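Local coordinates for probable transcriptional regulatory protein, Rv1404 (PDB 2NYX) that probably binds DNA and regulates transcription as a winged helix-turn-helix protein of the MarR family, at residues A37-N42 / V113-E118; Q47-V52 / G150-A155; S55-I60 / A66-V71; D81-V84 / L88-R91; L92-P95 / L101-A104. One frame throughout, in Å; residues are numbered along the deposited sequence.

Contact 1 (A37-N42 / V113-E118); sequences AQVDEN and VRQVTE
In the helical framework of this MarR-family subunit, the C-terminal end of helix 26-39 lies against the middle of the long helix 107-128, and Val39 makes the contact with Val116 and Gln115. The two backbones come closest at these valines, whose CA atoms are 6.3 Å apart. The CB of Val39 points toward the long helix, and its CG2 touches CG2 of Val116 at 3.6 Å. In both valines CG1 is anti to the backbone N (chi1 172° in Val39, 164° in Val116), which puts CG2 beside the N and anti to the carbonyl carbon, and the two side chains meet at a slant. The same CG2 of Val39 also rests against CB of Gln115, 4.0 Å away. CG1 of Val39 lies 4.0 Å from NE2 of Gln115, an approach too long for more than packing. Gln115, extended beyond CG, thus passes obliquely across Val39, CB near one methyl and NE2 near the other, at the more exposed border of the patch, whereas Val116 is buried. Just beyond Val39 an Asx turn shapes the chain: OD1 of Asp40 accepts from N of Asn42 at 2.9 Å, on the anti side of the carboxylate and 34° out of its plane. One turn of helix 107-128 carries a second polar detail, since O of Val113 takes both N and OG1 of Thr117, from opposite faces of its plane. That hydroxyl is also bonded to Arg26 of the second subunit, while Val116 continues inward onto Phe48 of helix 45-57 and onto Ser35 and Ile36 of helix 26-39.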
# COMPACT_ATOMS: atom_id res chain seq x y z
N ALA B 37 -8.12 -5.79 -1.32
CA ALA B 37 -8.68 -6.39 -2.51
C ALA B 37 -9.64 -7.53 -2.19
O ALA B 37 -10.53 -7.82 -3.00
CB ALA B 37 -7.57 -6.88 -3.41
N GLN B 38 -9.48 -8.16 -1.03
CA GLN B 38 -10.31 -9.31 -0.66
C GLN B 38 -11.70 -8.92 -0.15
O GLN B 38 -12.61 -9.74 -0.14
CB GLN B 38 -9.59 -10.27 0.31
CG GLN B 38 -9.57 -9.86 1.80
CD GLN B 38 -8.79 -10.86 2.69
OE1 GLN B 38 -7.84 -10.47 3.40
NE2 GLN B 38 -9.19 -12.14 2.66
N VAL B 39 -11.86 -7.67 0.25
CA VAL B 39 -13.14 -7.19 0.76
C VAL B 39 -13.95 -6.51 -0.34
O VAL B 39 -15.12 -6.82 -0.54
CB VAL B 39 -12.97 -6.27 1.99
CG1 VAL B 39 -14.30 -5.63 2.39
CG2 VAL B 39 -12.39 -7.06 3.15
N ASP B 40 -13.32 -5.57 -1.04
CA ASP B 40 -13.90 -5.01 -2.25
C ASP B 40 -12.87 -5.06 -3.37
O ASP B 40 -11.82 -4.44 -3.27
CB ASP B 40 -14.42 -3.58 -2.04
CG ASP B 40 -15.35 -3.11 -3.17
OD1 ASP B 40 -15.17 -3.55 -4.34
OD2 ASP B 40 -16.26 -2.30 -2.90
N GLU B 41 -13.21 -5.80 -4.42
CA GLU B 41 -12.35 -6.00 -5.59
C GLU B 41 -12.01 -4.69 -6.28
O GLU B 41 -10.94 -4.58 -6.89
CB GLU B 41 -13.06 -6.90 -6.61
CG GLU B 41 -13.72 -8.15 -6.05
CD GLU B 41 -15.01 -8.48 -6.77
OE1 GLU B 41 -15.16 -9.61 -7.28
OE2 GLU B 41 -15.89 -7.59 -6.83
N ASN B 42 -12.92 -3.72 -6.19
CA ASN B 42 -12.88 -2.49 -6.98
C ASN B 42 -12.26 -1.28 -6.30
O ASN B 42 -12.04 -0.25 -6.94
CB ASN B 42 -14.31 -2.11 -7.40
CG ASN B 42 -14.78 -2.87 -8.61
OD1 ASN B 42 -15.94 -2.74 -9.00
ND2 ASN B 42 -13.91 -3.67 -9.21
N VAL B 113 -13.50 -0.72 6.34
CA VAL B 113 -12.28 -0.45 7.08
C VAL B 113 -12.04 -1.51 8.16
O VAL B 113 -10.93 -2.00 8.31
CB VAL B 113 -12.28 0.97 7.73
CG1 VAL B 113 -11.08 1.15 8.67
CG2 VAL B 113 -12.27 2.06 6.67
N ARG B 114 -13.08 -1.87 8.90
CA ARG B 114 -12.98 -2.86 9.97
C ARG B 114 -12.65 -4.25 9.43
O ARG B 114 -11.82 -4.95 9.99
CB ARG B 114 -14.27 -2.88 10.79
CG ARG B 114 -14.30 -3.91 11.92
CD ARG B 114 -15.56 -3.72 12.79
NE ARG B 114 -16.15 -4.98 13.29
CZ ARG B 114 -15.55 -5.84 14.12
NH1 ARG B 114 -14.30 -5.63 14.54
NH2 ARG B 114 -16.19 -6.94 14.51
N GLN B 115 -13.32 -4.64 8.34
CA GLN B 115 -13.12 -5.94 7.70
C GLN B 115 -11.72 -6.15 7.11
O GLN B 115 -11.09 -7.17 7.35
CB GLN B 115 -14.16 -6.14 6.60
CG GLN B 115 -15.49 -6.63 7.10
CD GLN B 115 -16.44 -6.97 5.97
OE1 GLN B 115 -16.65 -8.14 5.65
NE2 GLN B 115 -17.00 -5.94 5.33
N VAL B 116 -11.25 -5.18 6.34
CA VAL B 116 -9.92 -5.16 5.78
C VAL B 116 -8.88 -5.23 6.90
O VAL B 116 -7.90 -5.98 6.81
CB VAL B 116 -9.72 -3.89 4.91
CG1 VAL B 116 -8.25 -3.63 4.61
CG2 VAL B 116 -10.51 -4.00 3.61
N THR B 117 -9.10 -4.46 7.97
CA THR B 117 -8.16 -4.44 9.10
C THR B 117 -8.10 -5.79 9.82
O THR B 117 -7.01 -6.28 10.08
CB THR B 117 -8.47 -3.29 10.09
OG1 THR B 117 -8.54 -2.07 9.37
CG2 THR B 117 -7.37 -3.17 11.15
N GLU B 118 -9.25 -6.38 10.11
CA GLU B 118 -9.29 -7.64 10.86
C GLU B 118 -8.65 -8.77 10.06
O GLU B 118 -7.93 -9.58 10.61
CB GLU B 118 -10.71 -7.98 11.37
CG GLU B 118 -11.51 -9.00 10.55
CD GLU B 118 -11.51 -10.43 11.13
OE1 GLU B 118 -10.65 -11.25 10.72
OE2 GLU B 118 -12.38 -10.73 11.99

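Contact 2 (Q47-V52 / G150-A155); sequences QFRTLV and GGEPDA
The guanidinium of Arg49 and the carboxylate of Glu152 meet as two flat groups whose planes are turned 66° apart, so the salt bridge is not the coplanar, side-by-side kind. OE2 of Glu152 sits at the guanidinium edge, in its plane, and accepts from NH1 of Arg49 at 2.9 Å with an N-H...O angle of 159°. Seen from the acid, that donor comes from above the carboxylate plane. OE1 of Glu152 approaches the guanidinium obliquely; its bond from NH2 of Arg49 is short, 2.8 Å, but bent and weak. Of the two bonds, the one to OE2 is the straighter. Both side chains start with CG opposite the backbone N and then bend at chi2, and they reach toward each other from opposite directions across a wide backbone gap. CG1 of Val52 borders the acid 4.4 Å from OE2 of Glu152. Arg49 also packs on Ala30 of the second subunit, and Glu152 on Arg26 of that subunit. Gly151, with positive phi, ends helix 139-150 in a Schellman motif, and the ion pair, buried on its glutamate side, ties the tail that follows to helix 45-57 beside the subunit interface of the MarR-type dimer.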
# COMPACT_ATOMS: atom_id res chain seq x y z
N GLN B 47 -8.17 5.23 -2.50
CA GLN B 47 -9.54 5.17 -1.99
C GLN B 47 -9.58 4.58 -0.58
O GLN B 47 -10.18 5.16 0.32
CB GLN B 47 -10.43 4.39 -2.94
CG GLN B 47 -10.83 5.20 -4.16
CD GLN B 47 -11.44 4.37 -5.27
OE1 GLN B 47 -11.75 3.18 -5.08
NE2 GLN B 47 -11.63 4.99 -6.43
N PHE B 48 -8.91 3.45 -0.37
CA PHE B 48 -8.94 2.84 0.95
C PHE B 48 -8.29 3.71 2.03
O PHE B 48 -8.80 3.78 3.15
CB PHE B 48 -8.34 1.43 0.95
CG PHE B 48 -8.50 0.74 2.27
CD1 PHE B 48 -9.75 0.27 2.67
CD2 PHE B 48 -7.43 0.64 3.15
CE1 PHE B 48 -9.91 -0.34 3.90
CE2 PHE B 48 -7.59 0.04 4.39
CZ PHE B 48 -8.83 -0.45 4.77
N ARG B 49 -7.19 4.37 1.70
CA ARG B 49 -6.54 5.30 2.62
C ARG B 49 -7.49 6.44 3.05
O ARG B 49 -7.57 6.78 4.23
CB ARG B 49 -5.24 5.84 2.00
CG ARG B 49 -4.46 6.80 2.90
CD ARG B 49 -4.11 6.15 4.23
NE ARG B 49 -3.65 7.11 5.23
CZ ARG B 49 -3.30 6.79 6.47
NH1 ARG B 49 -3.32 5.52 6.85
NH2 ARG B 49 -2.90 7.71 7.32
N THR B 50 -8.22 7.00 2.08
CA THR B 50 -9.29 7.98 2.35
C THR B 50 -10.21 7.50 3.46
O THR B 50 -10.56 8.26 4.37
CB THR B 50 -10.12 8.25 1.08
OG1 THR B 50 -9.27 8.76 0.06
CG2 THR B 50 -11.22 9.27 1.33
N LEU B 51 -10.62 6.24 3.39
CA LEU B 51 -11.54 5.69 4.39
C LEU B 51 -10.90 5.62 5.77
O LEU B 51 -11.54 5.94 6.76
CB LEU B 51 -12.07 4.32 3.96
CG LEU B 51 -12.81 4.19 2.63
CD1 LEU B 51 -13.30 2.78 2.47
CD2 LEU B 51 -13.97 5.14 2.56
N VAL B 52 -9.63 5.23 5.83
CA VAL B 52 -8.92 5.11 7.09
C VAL B 52 -8.71 6.48 7.72
O VAL B 52 -8.89 6.65 8.93
CB VAL B 52 -7.56 4.38 6.94
CG1 VAL B 52 -6.78 4.40 8.25
CG2 VAL B 52 -7.80 2.95 6.47
N GLY B 150 6.04 8.66 11.41
CA GLY B 150 5.11 8.80 10.29
C GLY B 150 3.77 9.42 10.65
O GLY B 150 2.96 9.71 9.77
N GLY B 151 3.53 9.60 11.94
CA GLY B 151 2.29 10.16 12.43
C GLY B 151 1.07 9.26 12.34
O GLY B 151 -0.05 9.73 12.41
N GLU B 152 1.28 7.95 12.17
CA GLU B 152 0.15 7.03 12.00
C GLU B 152 -0.45 6.64 13.33
O GLU B 152 0.27 6.15 14.20
CB GLU B 152 0.56 5.78 11.22
CG GLU B 152 -0.64 4.95 10.75
CD GLU B 152 -1.49 5.69 9.71
OE1 GLU B 152 -0.92 6.48 8.92
OE2 GLU B 152 -2.72 5.49 9.69
N PRO B 153 -1.77 6.85 13.52
CA PRO B 153 -2.40 6.48 14.77
C PRO B 153 -2.44 4.97 14.94
O PRO B 153 -2.45 4.24 13.94
CB PRO B 153 -3.82 7.05 14.64
CG PRO B 153 -3.74 8.04 13.52
CD PRO B 153 -2.75 7.46 12.60
N ASP B 154 -2.43 4.51 16.18
CA ASP B 154 -2.49 3.09 16.50
C ASP B 154 -3.74 2.44 15.89
O ASP B 154 -4.81 3.02 15.91
CB ASP B 154 -2.43 2.89 18.01
CG ASP B 154 -2.26 1.44 18.40
OD1 ASP B 154 -3.07 0.93 19.20
OD2 ASP B 154 -1.31 0.79 17.88
N ALA B 155 -3.57 1.22 15.37
CA ALA B 155 -4.56 0.58 14.48
C ALA B 155 -6.03 0.34 14.91
O ALA B 155 -6.91 0.61 14.10
CB ALA B 155 -3.96 -0.67 13.86

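Contact 3 (S55-I60 / A66-V71); sequences SNHGPI and ATLLGV
Leu68 sets its CD1 squarely over one face of the His57 imidazole, 3.6 Å from the ring centroid and on the ring normal. This is a CH-pi contact of the face-on kind, and the centring is plain from the ring atoms, which are all about equally far from that methyl. The second methyl of Leu68, CD2, leans toward the ring's rim and lies 4.1 Å from CE1 of His57. From the same segment as His57, Ile60 adds its terminal carbon: CD1 of Ile60 reaches CD1 of Leu68 at 4.0 Å, the two side chains lying askew. One leucine methyl is therefore shared by an aromatic face and an aliphatic tip. His57 and Leu68 arrive from opposite directions, both with CG beside the backbone N (chi1 -65° and -70°), while Ile60 places CG1 between its backbone N and carbonyl carbon (chi1 52°) and then extends to CD1.

The contact joins the end of helix 45-57 and the turn after it to helix 62-69, within the winged helix-turn-helix region of the MarR family. After His57 the chain leaves helix 45-57 at Gly58, which has positive phi, and then turns through Pro59 to Ile60, whose backbone bonds to Ala103 of strand 102-105. Helix 62-69 is closed by a Schellman motif: N of Val71 returns to O of Ala66 at 3.1 Å, and N of Gly70 makes a weak bond to O of Thr67. Further out, Leu68 also packs on Ile53 of helix 45-57, and O of Gly70 accepts from His34 of the second subunit.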
# COMPACT_ATOMS: atom_id res chain seq x y z
N SER B 55 -11.97 7.42 9.37
CA SER B 55 -12.25 6.78 10.66
C SER B 55 -11.39 7.35 11.78
O SER B 55 -11.84 7.46 12.92
CB SER B 55 -12.12 5.26 10.59
OG SER B 55 -10.77 4.89 10.54
N ASN B 56 -10.15 7.73 11.44
CA ASN B 56 -9.24 8.40 12.37
C ASN B 56 -9.50 9.88 12.63
O ASN B 56 -9.30 10.36 13.74
CB ASN B 56 -7.80 8.23 11.91
CG ASN B 56 -7.30 6.84 12.12
OD1 ASN B 56 -7.85 6.08 12.93
ND2 ASN B 56 -6.24 6.47 11.40
N HIS B 57 -9.92 10.63 11.61
CA HIS B 57 -10.04 12.08 11.79
C HIS B 57 -11.47 12.60 11.99
O HIS B 57 -11.66 13.73 12.43
CB HIS B 57 -9.31 12.85 10.70
CG HIS B 57 -7.83 12.65 10.74
ND1 HIS B 57 -6.98 13.52 11.39
CD2 HIS B 57 -7.06 11.65 10.27
CE1 HIS B 57 -5.74 13.07 11.29
NE2 HIS B 57 -5.76 11.94 10.61
N GLY B 58 -12.44 11.75 11.70
CA GLY B 58 -13.84 12.13 11.81
C GLY B 58 -14.21 12.82 10.52
O GLY B 58 -13.53 12.63 9.51
N PRO B 59 -15.31 13.59 10.54
CA PRO B 59 -15.66 14.40 9.38
C PRO B 59 -14.68 15.55 9.21
O PRO B 59 -14.38 16.25 10.17
CB PRO B 59 -17.07 14.90 9.70
CG PRO B 59 -17.56 13.98 10.78
CD PRO B 59 -16.33 13.71 11.58
N ILE B 60 -14.17 15.69 7.99
CA ILE B 60 -13.26 16.76 7.59
C ILE B 60 -13.58 17.20 6.16
O ILE B 60 -14.19 16.44 5.40
CB ILE B 60 -11.79 16.33 7.62
CG1 ILE B 60 -11.58 15.04 6.81
CG2 ILE B 60 -11.28 16.24 9.03
CD1 ILE B 60 -10.11 14.64 6.62
N ALA B 66 -7.24 16.08 1.34
CA ALA B 66 -6.17 16.11 0.34
C ALA B 66 -4.78 16.27 0.95
O ALA B 66 -3.81 15.70 0.44
CB ALA B 66 -6.42 17.23 -0.67
N THR B 67 -4.69 17.05 2.02
CA THR B 67 -3.42 17.31 2.67
C THR B 67 -2.95 16.08 3.43
O THR B 67 -1.78 15.72 3.35
CB THR B 67 -3.49 18.54 3.60
OG1 THR B 67 -3.90 19.67 2.82
CG2 THR B 67 -2.14 18.84 4.21
N LEU B 68 -3.88 15.44 4.14
CA LEU B 68 -3.60 14.22 4.88
C LEU B 68 -3.31 13.06 3.95
O LEU B 68 -2.43 12.25 4.22
CB LEU B 68 -4.74 13.88 5.83
CG LEU B 68 -4.96 14.77 7.05
CD1 LEU B 68 -6.25 14.37 7.74
CD2 LEU B 68 -3.79 14.73 8.03
N LEU B 69 -4.02 13.00 2.82
CA LEU B 69 -3.72 12.01 1.79
C LEU B 69 -2.36 12.22 1.10
O LEU B 69 -1.74 11.25 0.68
CB LEU B 69 -4.80 11.99 0.72
CG LEU B 69 -5.90 10.96 0.93
CD1 LEU B 69 -7.14 11.42 0.17
CD2 LEU B 69 -5.48 9.57 0.47
N GLY B 70 -1.93 13.48 0.99
CA GLY B 70 -0.76 13.85 0.20
C GLY B 70 -1.05 13.72 -1.28
O GLY B 70 -0.18 13.36 -2.07
N VAL B 71 -2.30 13.99 -1.65
CA VAL B 71 -2.79 13.90 -3.02
C VAL B 71 -3.31 15.27 -3.46
O VAL B 71 -3.75 16.07 -2.62
CB VAL B 71 -3.90 12.82 -3.15
CG1 VAL B 71 -4.57 12.83 -4.52
CG2 VAL B 71 -3.33 11.45 -2.86

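Contact 4 (D81-V84 / L88-R91); sequences DRLV and LIDR
The carbonyl oxygen of Leu83 is gripped by two successive backbone N-H groups. N of Leu88 donates to O of Leu83 at 2.9 Å, nearly in line with the C=O bond (C=O...N angle 168°), whereas the bond from N of Ile89 is longer, 3.3 Å, and weak. Separately, a CA-H...O contact runs from CA of Val84 to O of Ile89 at 3.4 Å, with an angle of 158° at the hydrogen, and CG2 of Val84 comes equally near that oxygen. Side chains pack around this link. CD2 of Leu83 meets CD1 of Leu88 at 3.7 Å, and CD1 of Ile89 rests against both CB and CD1 of Leu83, about equally far from each. Val84 presents CG2, the methyl beside its backbone N, to CG2 of Ile89 at 3.8 Å and to CD of Arg91, whose chain crosses the valine at roughly a right angle. Bends at chi2 and chi3 fold that arginine back toward the helix. There a water lies in the guanidinium plane at its edge; it donates to OD1 of Asp81 at 2.8 Å and accepts a weak bond from NE of Arg91, bridging opposite charges that do not touch. Leu83 and Ile89 both continue onto Leu51 of helix 45-57. The arrangement is that of the tight turn from helix 73-85, the probable DNA-recognition helix as in MarR relatives, into strand 89-92, the first strand of the wing.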
# COMPACT_ATOMS: atom_id res chain seq x y z
N ASP B 81 -16.13 11.72 -4.65
CA ASP B 81 -17.33 11.54 -5.45
C ASP B 81 -17.65 10.07 -5.72
O ASP B 81 -18.80 9.64 -5.59
CB ASP B 81 -17.22 12.28 -6.79
CG ASP B 81 -17.27 13.79 -6.65
OD1 ASP B 81 -17.88 14.29 -5.67
OD2 ASP B 81 -16.70 14.48 -7.53
N ARG B 82 -16.62 9.31 -6.10
CA ARG B 82 -16.76 7.89 -6.40
C ARG B 82 -17.16 7.11 -5.16
O ARG B 82 -18.05 6.25 -5.22
CB ARG B 82 -15.44 7.33 -6.96
CG ARG B 82 -15.16 7.76 -8.38
CD ARG B 82 -13.99 6.99 -9.00
NE ARG B 82 -13.47 7.71 -10.17
CZ ARG B 82 -12.40 8.51 -10.15
NH1 ARG B 82 -11.70 8.69 -9.03
NH2 ARG B 82 -12.02 9.12 -11.27
N LEU B 83 -16.51 7.40 -4.05
CA LEU B 83 -16.79 6.71 -2.80
C LEU B 83 -18.17 7.09 -2.25
O LEU B 83 -18.82 6.29 -1.56
CB LEU B 83 -15.69 6.97 -1.77
CG LEU B 83 -14.34 6.33 -2.09
CD1 LEU B 83 -13.32 6.62 -1.01
CD2 LEU B 83 -14.49 4.84 -2.30
N VAL B 84 -18.61 8.30 -2.58
CA VAL B 84 -19.99 8.71 -2.30
C VAL B 84 -20.96 7.88 -3.15
O VAL B 84 -21.94 7.36 -2.63
CB VAL B 84 -20.19 10.21 -2.52
CG1 VAL B 84 -21.66 10.55 -2.54
CG2 VAL B 84 -19.48 10.98 -1.42
N LEU B 88 -19.95 4.58 0.51
CA LEU B 88 -18.94 4.45 1.56
C LEU B 88 -18.70 5.77 2.30
O LEU B 88 -18.15 5.78 3.40
CB LEU B 88 -17.65 3.85 0.98
CG LEU B 88 -17.80 2.50 0.26
CD1 LEU B 88 -16.66 2.24 -0.70
CD2 LEU B 88 -17.91 1.37 1.23
N ILE B 89 -19.13 6.87 1.68
CA ILE B 89 -18.95 8.22 2.23
C ILE B 89 -20.22 9.07 2.06
O ILE B 89 -20.86 9.05 1.00
CB ILE B 89 -17.72 8.93 1.59
CG1 ILE B 89 -16.43 8.28 2.08
CG2 ILE B 89 -17.70 10.42 1.91
CD1 ILE B 89 -15.19 8.79 1.39
N ASP B 90 -20.59 9.78 3.12
CA ASP B 90 -21.63 10.80 3.10
C ASP B 90 -21.01 12.20 3.09
O ASP B 90 -19.96 12.43 3.70
CB ASP B 90 -22.50 10.68 4.34
CG ASP B 90 -23.69 9.75 4.15
OD1 ASP B 90 -24.19 9.61 3.00
OD2 ASP B 90 -24.16 9.18 5.17
N ARG B 91 -21.65 13.14 2.40
CA ARG B 91 -21.27 14.55 2.50
C ARG B 91 -22.15 15.24 3.56
O ARG B 91 -23.37 15.13 3.52
CB ARG B 91 -21.40 15.26 1.15
CG ARG B 91 -20.77 14.52 -0.03
CD ARG B 91 -19.23 14.43 0.05
NE ARG B 91 -18.59 15.55 -0.64
CZ ARG B 91 -17.88 16.50 -0.04
NH1 ARG B 91 -17.70 16.46 1.28
NH2 ARG B 91 -17.35 17.49 -0.74
O HOH W 1 -19.24 13.91 -3.28

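Contact 5 (L92-P95 / L101-A104); sequences LPHP and LLAA
Leu92 and Leu102 face each other as an antiparallel hydrogen-bonded pair, with CB of Leu92 and CB of Leu102 on the same face of the sheet, 4.4 Å apart. Two nearly straight backbone bonds fix the pair: N of Leu102 gives to O of Leu92 at 2.7 Å, in the carbonyl plane, and N of Leu92 gives to O of Leu102 at 2.8 Å, tilted from the carbonyl plane of Leu102. From this common base the two leucines diverge. Leu92, with CG beside its backbone N (chi1 -44°), leans along the neighbouring strand and sets CD1 on CB of Ala104 at 3.5 Å. Leu102 spreads its methyls the other way, toward His94 and Pro95. Its CD1 comes to the edge of the His94 imidazole, near the ring plane and 3.7 Å from CD2 of His94, while CD2 of Leu102 meets CD of Pro95 at 3.6 Å, the proline lying about at a right angle to it. The same CD of Pro95 lies over one face of the His94 ring, offset toward the rim. ND1 of His94 is bonded to O of Ser97, inside the loop. Leu101 contributes less, its CB and CG each resting 3.8 Å from O of Leu92. The pair lies where strands 89-92 and 102-105 open into the wing loop; strand 60-61 flanks strand 102-105 on its other side, and Pro59 packs on Leu92, Leu102 and Ala104.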
# COMPACT_ATOMS: atom_id res chain seq x y z
N LEU B 92 -21.53 15.92 4.51
CA LEU B 92 -22.26 16.54 5.61
C LEU B 92 -22.09 18.07 5.65
O LEU B 92 -21.05 18.57 5.23
CB LEU B 92 -21.80 15.97 6.96
CG LEU B 92 -21.57 14.48 7.19
CD1 LEU B 92 -20.90 14.31 8.54
CD2 LEU B 92 -22.85 13.67 7.12
N PRO B 93 -23.10 18.80 6.17
CA PRO B 93 -22.99 20.26 6.27
C PRO B 93 -21.89 20.66 7.24
O PRO B 93 -21.66 19.97 8.23
CB PRO B 93 -24.36 20.67 6.84
CG PRO B 93 -25.26 19.54 6.53
CD PRO B 93 -24.39 18.33 6.69
N HIS B 94 -21.20 21.75 6.95
CA HIS B 94 -20.15 22.25 7.84
C HIS B 94 -20.81 22.83 9.10
O HIS B 94 -21.77 23.59 8.99
CB HIS B 94 -19.27 23.29 7.12
CG HIS B 94 -18.15 23.81 7.96
ND1 HIS B 94 -18.27 24.95 8.74
CD2 HIS B 94 -16.90 23.35 8.16
CE1 HIS B 94 -17.14 25.16 9.38
NE2 HIS B 94 -16.29 24.21 9.05
N PRO B 95 -20.30 22.46 10.29
CA PRO B 95 -20.89 22.85 11.58
C PRO B 95 -21.06 24.36 11.77
O PRO B 95 -22.13 24.79 12.22
CB PRO B 95 -19.88 22.30 12.61
CG PRO B 95 -18.63 22.05 11.83
CD PRO B 95 -19.11 21.62 10.49
N LEU B 101 -18.66 21.50 2.05
CA LEU B 101 -19.22 20.32 2.68
C LEU B 101 -18.13 19.45 3.30
O LEU B 101 -16.98 19.45 2.84
CB LEU B 101 -20.05 19.52 1.67
CG LEU B 101 -21.58 19.75 1.63
CD1 LEU B 101 -21.98 21.20 1.91
CD2 LEU B 101 -22.15 19.28 0.30
N LEU B 102 -18.49 18.74 4.37
CA LEU B 102 -17.59 17.81 5.03
C LEU B 102 -17.76 16.40 4.48
O LEU B 102 -18.82 16.06 3.98
CB LEU B 102 -17.83 17.83 6.54
CG LEU B 102 -16.89 18.64 7.43
CD1 LEU B 102 -16.52 19.97 6.83
CD2 LEU B 102 -17.51 18.83 8.81
N ALA B 103 -16.71 15.59 4.55
CA ALA B 103 -16.77 14.18 4.16
C ALA B 103 -16.70 13.29 5.40
O ALA B 103 -15.89 13.51 6.29
CB ALA B 103 -15.63 13.84 3.21
N ALA B 104 -17.54 12.27 5.45
CA ALA B 104 -17.55 11.35 6.59
C ALA B 104 -17.92 9.94 6.18
O ALA B 104 -18.53 9.72 5.14
CB ALA B 104 -18.51 11.85 7.69

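In the fold
Contacts 3, 4 and 5 belong to the winged helix-turn-helix part; contact 1 joins two helices outside that part, contact 2 ties the C-terminal tail to helix 45-57, and both touch the second subunit. Contacts 4 and 5, centres 12 Å apart, follow one another through the wing, joined by the probable bond from N of Asp90 to O of Ala104 at 2.9 Å. Contact 3 reaches the same sheet from its other edge, where O of Ile60 lies 2.8 Å from N of Ala103. Helix 45-57 serves both contact 2 and contact 3, whose centres are 8 Å apart. Contact 1 meets that helix where CG1 of Val116 packs on CZ of Phe48. Contacts 1 and 5 are about 25 Å apart between centres and do not touch.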